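Local coordinates for probable host range protein 2-3 (Myxoma virus, PDB 5CZ3) that probably serves as a host-range factor that lets the virus multiply in different cell types, as a member of the poxvirus C7 family, at residues 43-48 with 120-125; 55-60 with 85-90. All coordinates share one frame; numbering follows the deposited sequence.

Interaction 1: residues 43-48 with 120-125; sequences TCKYIT and VNTDTR
With CG of Lys45 set between its backbone N and carbonyl carbon (chi1 66°) and the chain bent once more at chi3 (58°), the lysine reaches across to the turn 122-124 and slides past the side chain of Thr122, the two pointing opposite ways. Lys45 NZ donates a hydrogen bond to Thr122 OG1 at 3.1 Å, while the methylene CD passes 3.5 Å from the same OG1. A second bond from Lys45 NZ goes to Asp123 OD1, also 3.1 Å, and forms a salt bridge; the ammonium comes from above the carboxylate plane, 38° out of it. Asp123 OD2, the other carboxylate oxygen, accepts from the backbone N of Ala42, and Thr122 OG1 is also bonded to the carbonyl of Lys40, so both anchoring groups are tied as well to the end of strand 34-40 and the loop after it. Deeper in, the methyl CD1 of Ile47 packs 3.8 Å from CG2 of Thr122, the two side chains crossing at nearly a right angle. Asn121 OD1 organises the turn as an Asx motif: it accepts from Asp123 N in the carbonyl plane at 3.0 Å, the bond of an Asx turn, and from Thr124 N above that plane. The contact thus joins the start of strand 45-54, in one sheet of the beta-sandwich, to the turn that follows strand 117-121 in the other. Its chemistry implies a polar bridge at the sandwich's rim, where the carboxylate would probably favour the charged form of the lysine.

Interaction 2: residues 55-60 with 85-90; sequences PDWENI and TSLIYK
The loop that leaves strand 45-54 runs on beside the residues leading into the neighbouring strand 87-95, and the pyrrolidine of Pro55 and the indole of Trp57 make the contact. Pro55 CG lies 3.7 Å from Leu87 CD1, the proline and leucine side chains meeting at about a right angle, while Pro55 CD rests 3.8 Å from the carbonyl oxygen of Thr85. With its CG anti to the carbonyl carbon (chi1 -63°), Trp57 turns its ring back over the proline: Pro55 CB sits 3.7 Å above the indole plane, over its centre, in a proline-aromatic packing within the loop. Stacked in this way, the two residues meet Thr85 and Leu87. Here the two strands are antiparallel neighbours in a sheet of the beta-sandwich, with Leu87 paired through its backbone to Leu53, and the contact extends their association past the end of 45-54 and ahead of the start of 87-95. At the indole edge, near the ring plane, NE1 of Trp57 stands 3.5 Å from Thr85 O, whereas Leu87 CD1 lies oblique to the ring, 4.3 Å from Trp57 CZ2. The loop contains an inverse gamma turn centred on Asp56 and a short 3-10 segment at 57-58. Asp56 is held in turn by the N-terminal segment, its N bonded to His9 ND1 and its OD2 to the backbone N of Val8.

Overall arrangement
Both contacts involve strand 45-54, interaction 1 near its start and interaction 2 just past its end, on opposite sides of the chain's centre, with centres about 28 Å apart. The first spans the two sheets of the sandwich; the second stays beside a single sheet, where 45-54 and 87-95 are neighbours. Interaction 1 is a surface contact governed by charge and hydrogen bonds, with one buried isoleucine behind it. Interaction 2 is partly buried and mainly apolar, has no hydrogen bond between its segments, and has an exposed tryptophan at its margin. Although neither residue belongs to its own contact, Thr48 CG2 of 43-48 packs 3.8 Å from Lys90 CE of 85-90, linking the two interactions along the shared sheet.

Interaction 1: residues 43-48 with 120-125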
ATOM      1  N   THR A  43      13.392  -4.915  17.121  1.00 66.72           N
ATOM      2  CA  THR A  43      12.583  -4.857  18.334  1.00 65.37           C
ATOM      3  C   THR A  43      11.123  -5.196  18.046  1.00 62.00           C
ATOM      4  O   THR A  43      10.691  -5.213  16.893  1.00 60.01           O
ATOM      5  CB  THR A  43      12.649  -3.464  18.994  1.00 64.22           C
ATOM      6  OG1 THR A  43      12.108  -2.481  18.102  1.00 60.86           O
ATOM      7  CG2 THR A  43      14.085  -3.098  19.331  1.00 68.04           C
ATOM      8  N   CYS A  44      10.370  -5.464  19.108  1.00 62.06           N
ATOM      9  CA  CYS A  44       8.954  -5.784  18.994  1.00 59.93           C
ATOM     10  C   CYS A  44       8.139  -4.497  18.943  1.00 58.28           C
ATOM     11  O   CYS A  44       8.219  -3.676  19.855  1.00 59.41           O
ATOM     12  CB  CYS A  44       8.511  -6.652  20.171  1.00 61.61           C
ATOM     13  SG  CYS A  44       9.311  -8.274  20.225  1.00107.38           S
ATOM     14  N   LYS A  45       7.362  -4.310  17.881  1.00 56.45           N
ATOM     15  CA  LYS A  45       6.615  -3.066  17.728  1.00 54.71           C
ATOM     16  C   LYS A  45       5.318  -3.235  16.950  1.00 50.27           C
ATOM     17  O   LYS A  45       5.086  -4.260  16.309  1.00 49.56           O
ATOM     18  CB  LYS A  45       7.484  -2.013  17.035  1.00 56.36           C
ATOM     19  CG  LYS A  45       7.836  -2.354  15.597  1.00 57.00           C
ATOM     20  CD  LYS A  45       8.769  -1.321  14.989  1.00 58.29           C
ATOM     21  CE  LYS A  45      10.049  -1.188  15.799  1.00 62.94           C
ATOM     22  NZ  LYS A  45      11.007  -0.237  15.170  1.00 66.41           N
ATOM     23  N   TYR A  46       4.472  -2.213  17.022  1.00 47.29           N
ATOM     24  CA  TYR A  46       3.263  -2.150  16.216  1.00 44.37           C
ATOM     25  C   TYR A  46       3.505  -1.266  15.000  1.00 43.23           C
ATOM     26  O   TYR A  46       3.983  -0.140  15.131  1.00 43.67           O
ATOM     27  CB  TYR A  46       2.086  -1.612  17.033  1.00 42.51           C
ATOM     28  CG  TYR A  46       1.522  -2.590  18.039  1.00 43.15           C
ATOM     29  CD1 TYR A  46       0.528  -3.491  17.679  1.00 42.30           C
ATOM     30  CD2 TYR A  46       1.975  -2.608  19.351  1.00 45.09           C
ATOM     31  CE1 TYR A  46       0.005  -4.383  18.594  1.00 44.09           C
ATOM     32  CE2 TYR A  46       1.457  -3.497  20.275  1.00 46.71           C
ATOM     33  CZ  TYR A  46       0.472  -4.383  19.890  1.00 46.27           C
ATOM     34  OH  TYR A  46      -0.049  -5.271  20.804  1.00 48.47           O
ATOM     35  N   ILE A  47       3.182  -1.776  13.819  1.00 42.39           N
ATOM     36  CA  ILE A  47       3.336  -1.001  12.596  1.00 41.92           C
ATOM     37  C   ILE A  47       1.972  -0.625  12.031  1.00 41.06           C
ATOM     38  O   ILE A  47       1.158  -1.491  11.713  1.00 40.52           O
ATOM     39  CB  ILE A  47       4.142  -1.770  11.536  1.00 42.90           C
ATOM     40  CG1 ILE A  47       5.519  -2.138  12.086  1.00 44.96           C
ATOM     41  CG2 ILE A  47       4.287  -0.939  10.271  1.00 42.28           C
ATOM     42  CD1 ILE A  47       6.346  -2.975  11.143  1.00 46.78           C
ATOM     43  N   THR A  48       1.727   0.677  11.917  1.00 41.51           N
ATOM     44  CA  THR A  48       0.442   1.181  11.451  1.00 40.80           C
ATOM     45  C   THR A  48       0.498   1.567   9.976  1.00 42.12           C
ATOM     46  O   THR A  48       1.329   2.379   9.569  1.00 43.02           O
ATOM     47  CB  THR A  48      -0.012   2.406  12.273  1.00 40.46           C
ATOM     48  OG1 THR A  48      -0.034   2.073  13.666  1.00 41.04           O
ATOM     49  CG2 THR A  48      -1.401   2.856  11.844  1.00 39.42           C
ATOM     50  N   VAL A 120      11.466  -1.639   4.009  1.00 49.70           N
ATOM     51  CA  VAL A 120      11.424  -0.589   5.016  1.00 50.27           C
ATOM     52  C   VAL A 120      12.055  -1.056   6.324  1.00 53.62           C
ATOM     53  O   VAL A 120      11.563  -1.983   6.968  1.00 54.95           O
ATOM     54  CB  VAL A 120       9.982  -0.116   5.285  1.00 47.87           C
ATOM     55  CG1 VAL A 120       9.967   0.924   6.394  1.00 48.31           C
ATOM     56  CG2 VAL A 120       9.355   0.444   4.017  1.00 45.58           C
ATOM     57  N   ASN A 121      13.152  -0.412   6.705  1.00 55.87           N
ATOM     58  CA  ASN A 121      13.834  -0.720   7.956  1.00 59.41           C
ATOM     59  C   ASN A 121      13.273   0.120   9.096  1.00 60.59           C
ATOM     60  O   ASN A 121      13.694   1.252   9.292  1.00 61.08           O
ATOM     61  CB  ASN A 121      15.339  -0.479   7.812  1.00 61.69           C
ATOM     62  CG  ASN A 121      16.142  -1.033   8.977  1.00 65.00           C
ATOM     63  OD1 ASN A 121      15.762  -0.890  10.140  1.00 65.61           O
ATOM     64  ND2 ASN A 121      17.264  -1.671   8.665  1.00 67.64           N
ATOM     65  N   THR A 122      12.348  -0.442   9.866  1.00 61.28           N
ATOM     66  CA  THR A 122      11.626   0.333  10.875  1.00 62.10           C
ATOM     67  C   THR A 122      12.514   0.871  11.999  1.00 65.45           C
ATOM     68  O   THR A 122      12.058   1.656  12.831  1.00 65.82           O
ATOM     69  CB  THR A 122      10.503  -0.499  11.511  1.00 62.35           C
ATOM     70  OG1 THR A 122      11.072  -1.534  12.320  1.00 64.96           O
ATOM     71  CG2 THR A 122       9.625  -1.118  10.432  1.00 60.62           C
ATOM     72  N   ASP A 123      13.777   0.456  12.021  1.00 68.50           N
ATOM     73  CA  ASP A 123      14.708   0.897  13.054  1.00 71.71           C
ATOM     74  C   ASP A 123      15.555   2.072  12.584  1.00 71.67           C
ATOM     75  O   ASP A 123      15.772   3.028  13.327  1.00 72.19           O
ATOM     76  CB  ASP A 123      15.609  -0.259  13.486  1.00 75.75           C
ATOM     77  CG  ASP A 123      14.853  -1.331  14.238  1.00 77.61           C
ATOM     78  OD1 ASP A 123      13.966  -0.976  15.042  1.00 77.91           O
ATOM     79  OD2 ASP A 123      15.141  -2.527  14.022  1.00 80.65           O
ATOM     80  N   THR A 124      16.037   1.995  11.349  1.00 71.29           N
ATOM     81  CA  THR A 124      16.824   3.076  10.771  1.00 73.38           C
ATOM     82  C   THR A 124      15.908   4.003   9.989  1.00 73.20           C
ATOM     83  O   THR A 124      16.293   5.118   9.647  1.00 75.23           O
ATOM     84  CB  THR A 124      18.019   2.541   9.964  1.00 73.07           C
ATOM     85  OG1 THR A 124      17.544   1.837   8.809  1.00 69.75           O
ATOM     86  CG2 THR A 124      18.855   1.604  10.817  1.00 75.50           C
ATOM     87  N   ARG A 125      14.687   3.535   9.734  1.00 72.84           N
ATOM     88  CA  ARG A 125      13.700   4.196   8.868  1.00 73.31           C
ATOM     89  C   ARG A 125      14.277   4.515   7.486  1.00 77.64           C
ATOM     90  O   ARG A 125      13.841   5.457   6.826  1.00 82.93           O
TER

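Interaction 2: residues 55-60 with 85-90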
ATOM      1  N   PRO A  55     -10.304   4.981  -6.200  1.00 50.54           N
ATOM      2  CA  PRO A  55     -10.725   4.161  -7.341  1.00 51.33           C
ATOM      3  C   PRO A  55     -11.124   4.992  -8.552  1.00 54.66           C
ATOM      4  O   PRO A  55     -11.687   6.076  -8.401  1.00 54.71           O
ATOM      5  CB  PRO A  55     -11.935   3.394  -6.794  1.00 49.95           C
ATOM      6  CG  PRO A  55     -11.744   3.383  -5.322  1.00 46.98           C
ATOM      7  CD  PRO A  55     -11.106   4.698  -4.997  1.00 47.08           C
ATOM      8  N   ASP A  56     -10.828   4.482  -9.742  1.00 58.18           N
ATOM      9  CA  ASP A  56     -11.252   5.122 -10.978  1.00 62.80           C
ATOM     10  C   ASP A  56     -12.709   4.759 -11.246  1.00 64.87           C
ATOM     11  O   ASP A  56     -13.003   3.910 -12.086  1.00 66.95           O
ATOM     12  CB  ASP A  56     -10.353   4.693 -12.141  1.00 66.64           C
ATOM     13  CG  ASP A  56     -10.580   5.515 -13.393  1.00 72.35           C
ATOM     14  OD1 ASP A  56     -11.335   6.509 -13.333  1.00 74.93           O
ATOM     15  OD2 ASP A  56      -9.993   5.169 -14.441  1.00 74.92           O
ATOM     16  N   TRP A  57     -13.610   5.414 -10.520  1.00 66.89           N
ATOM     17  CA  TRP A  57     -15.028   5.060 -10.512  1.00 71.04           C
ATOM     18  C   TRP A  57     -15.675   5.076 -11.896  1.00 73.17           C
ATOM     19  O   TRP A  57     -16.547   4.258 -12.186  1.00 75.04           O
ATOM     20  CB  TRP A  57     -15.802   6.001  -9.583  1.00 71.80           C
ATOM     21  CG  TRP A  57     -15.392   5.912  -8.137  1.00 65.84           C
ATOM     22  CD1 TRP A  57     -14.722   6.857  -7.416  1.00 61.64           C
ATOM     23  CD2 TRP A  57     -15.629   4.817  -7.242  1.00 62.62           C
ATOM     24  NE1 TRP A  57     -14.527   6.420  -6.128  1.00 61.26           N
ATOM     25  CE2 TRP A  57     -15.074   5.172  -5.995  1.00 61.68           C
ATOM     26  CE3 TRP A  57     -16.256   3.575  -7.372  1.00 63.45           C
ATOM     27  CZ2 TRP A  57     -15.128   4.327  -4.888  1.00 62.07           C
ATOM     28  CZ3 TRP A  57     -16.307   2.737  -6.272  1.00 63.44           C
ATOM     29  CH2 TRP A  57     -15.745   3.118  -5.046  1.00 62.79           C
ATOM     30  N   GLU A  58     -15.244   6.002 -12.749  1.00 73.25           N
ATOM     31  CA  GLU A  58     -15.845   6.151 -14.071  1.00 76.82           C
ATOM     32  C   GLU A  58     -15.586   4.949 -14.975  1.00 75.72           C
ATOM     33  O   GLU A  58     -16.293   4.743 -15.960  1.00 78.40           O
ATOM     34  CB  GLU A  58     -15.330   7.419 -14.755  1.00 79.48           C
ATOM     35  CG  GLU A  58     -15.679   8.711 -14.039  1.00 83.60           C
ATOM     36  CD  GLU A  58     -15.553   9.919 -14.944  1.00 86.33           C
ATOM     37  N   ASN A  59     -14.579   4.153 -14.636  1.00 72.17           N
ATOM     38  CA  ASN A  59     -14.164   3.056 -15.501  1.00 71.97           C
ATOM     39  C   ASN A  59     -14.288   1.682 -14.848  1.00 71.54           C
ATOM     40  O   ASN A  59     -13.770   0.692 -15.367  1.00 71.58           O
ATOM     41  CB  ASN A  59     -12.726   3.285 -15.964  1.00 69.39           C
ATOM     42  CG  ASN A  59     -12.543   4.632 -16.633  1.00 69.56           C
ATOM     43  OD1 ASN A  59     -13.416   5.097 -17.366  1.00 72.57           O
ATOM     44  ND2 ASN A  59     -11.407   5.272 -16.379  1.00 67.18           N
ATOM     45  N   ILE A  60     -14.975   1.624 -13.712  1.00 71.15           N
ATOM     46  CA  ILE A  60     -15.215   0.356 -13.031  1.00 70.42           C
ATOM     47  C   ILE A  60     -16.674   0.226 -12.615  1.00 73.90           C
ATOM     48  O   ILE A  60     -17.374   1.225 -12.452  1.00 68.14           O
ATOM     49  CB  ILE A  60     -14.326   0.199 -11.781  1.00 66.13           C
ATOM     50  CG1 ILE A  60     -14.605   1.325 -10.780  1.00 64.74           C
ATOM     51  CG2 ILE A  60     -12.853   0.161 -12.167  1.00 57.85           C
ATOM     52  CD1 ILE A  60     -13.767   1.253  -9.522  1.00 57.50           C
ATOM     53  N   THR A  85     -14.503  10.660  -2.738  1.00 73.61           N
ATOM     54  CA  THR A  85     -13.694  10.072  -3.798  1.00 72.44           C
ATOM     55  C   THR A  85     -12.712   9.028  -3.278  1.00 67.86           C
ATOM     56  O   THR A  85     -12.268   8.157  -4.026  1.00 68.03           O
ATOM     57  CB  THR A  85     -12.904  11.158  -4.550  1.00 75.83           C
ATOM     58  OG1 THR A  85     -12.273  12.030  -3.603  1.00 77.57           O
ATOM     59  CG2 THR A  85     -13.832  11.973  -5.432  1.00 80.25           C
ATOM     60  N   SER A  86     -12.380   9.118  -1.994  1.00 64.17           N
ATOM     61  CA  SER A  86     -11.340   8.278  -1.412  1.00 59.03           C
ATOM     62  C   SER A  86     -11.876   7.207  -0.471  1.00 55.93           C
ATOM     63  O   SER A  86     -12.828   7.433   0.275  1.00 57.91           O
ATOM     64  CB  SER A  86     -10.325   9.144  -0.661  1.00 58.79           C
ATOM     65  OG  SER A  86      -9.685  10.051  -1.539  1.00 60.84           O
ATOM     66  N   LEU A  87     -11.248   6.037  -0.523  1.00 51.47           N
ATOM     67  CA  LEU A  87     -11.474   4.980   0.453  1.00 48.26           C
ATOM     68  C   LEU A  87     -10.256   4.911   1.366  1.00 46.29           C
ATOM     69  O   LEU A  87      -9.123   4.833   0.891  1.00 44.98           O
ATOM     70  CB  LEU A  87     -11.713   3.633  -0.235  1.00 45.88           C
ATOM     71  CG  LEU A  87     -12.861   3.547  -1.245  1.00 47.23           C
ATOM     72  CD1 LEU A  87     -12.818   2.225  -1.995  1.00 45.88           C
ATOM     73  CD2 LEU A  87     -14.200   3.725  -0.548  1.00 47.99           C
ATOM     74  N   ILE A  88     -10.484   4.945   2.674  1.00 46.50           N
ATOM     75  CA  ILE A  88      -9.382   5.018   3.625  1.00 45.46           C
ATOM     76  C   ILE A  88      -9.279   3.765   4.490  1.00 45.53           C
ATOM     77  O   ILE A  88     -10.110   3.532   5.366  1.00 47.05           O
ATOM     78  CB  ILE A  88      -9.520   6.253   4.533  1.00 46.26           C
ATOM     79  CG1 ILE A  88      -9.549   7.524   3.682  1.00 47.06           C
ATOM     80  CG2 ILE A  88      -8.380   6.309   5.534  1.00 45.63           C
ATOM     81  CD1 ILE A  88      -9.937   8.767   4.446  1.00 49.63           C
ATOM     82  N   TYR A  89      -8.252   2.963   4.229  1.00 44.30           N
ATOM     83  CA  TYR A  89      -7.995   1.759   5.009  1.00 43.27           C
ATOM     84  C   TYR A  89      -6.962   2.020   6.102  1.00 40.92           C
ATOM     85  O   TYR A  89      -6.059   2.841   5.935  1.00 40.14           O
ATOM     86  CB  TYR A  89      -7.505   0.621   4.109  1.00 44.50           C
ATOM     87  CG  TYR A  89      -8.508   0.124   3.089  1.00 47.57           C
ATOM     88  CD1 TYR A  89      -8.643   0.748   1.856  1.00 49.02           C
ATOM     89  CD2 TYR A  89      -9.301  -0.985   3.351  1.00 48.95           C
ATOM     90  CE1 TYR A  89      -9.550   0.288   0.917  1.00 50.43           C
ATOM     91  CE2 TYR A  89     -10.209  -1.453   2.420  1.00 50.36           C
ATOM     92  CZ  TYR A  89     -10.329  -0.812   1.206  1.00 51.45           C
ATOM     93  OH  TYR A  89     -11.233  -1.276   0.279  1.00 54.72           O
ATOM     94  N   LYS A  90      -7.098   1.314   7.218  1.00 40.69           N
ATOM     95  CA  LYS A  90      -6.112   1.383   8.289  1.00 41.20           C
ATOM     96  C   LYS A  90      -5.899   0.004   8.895  1.00 43.64           C
ATOM     97  O   LYS A  90      -6.847  -0.634   9.352  1.00 42.76           O
ATOM     98  CB  LYS A  90      -6.543   2.374   9.373  1.00 40.93           C
ATOM     99  CG  LYS A  90      -5.571   2.461  10.546  1.00 40.37           C
ATOM    100  CD  LYS A  90      -5.979   3.540  11.540  1.00 41.06           C
ATOM    101  CE  LYS A  90      -5.006   3.608  12.712  1.00 41.34           C
ATOM    102  NZ  LYS A  90      -5.347   4.704  13.663  1.00 43.31           N
TER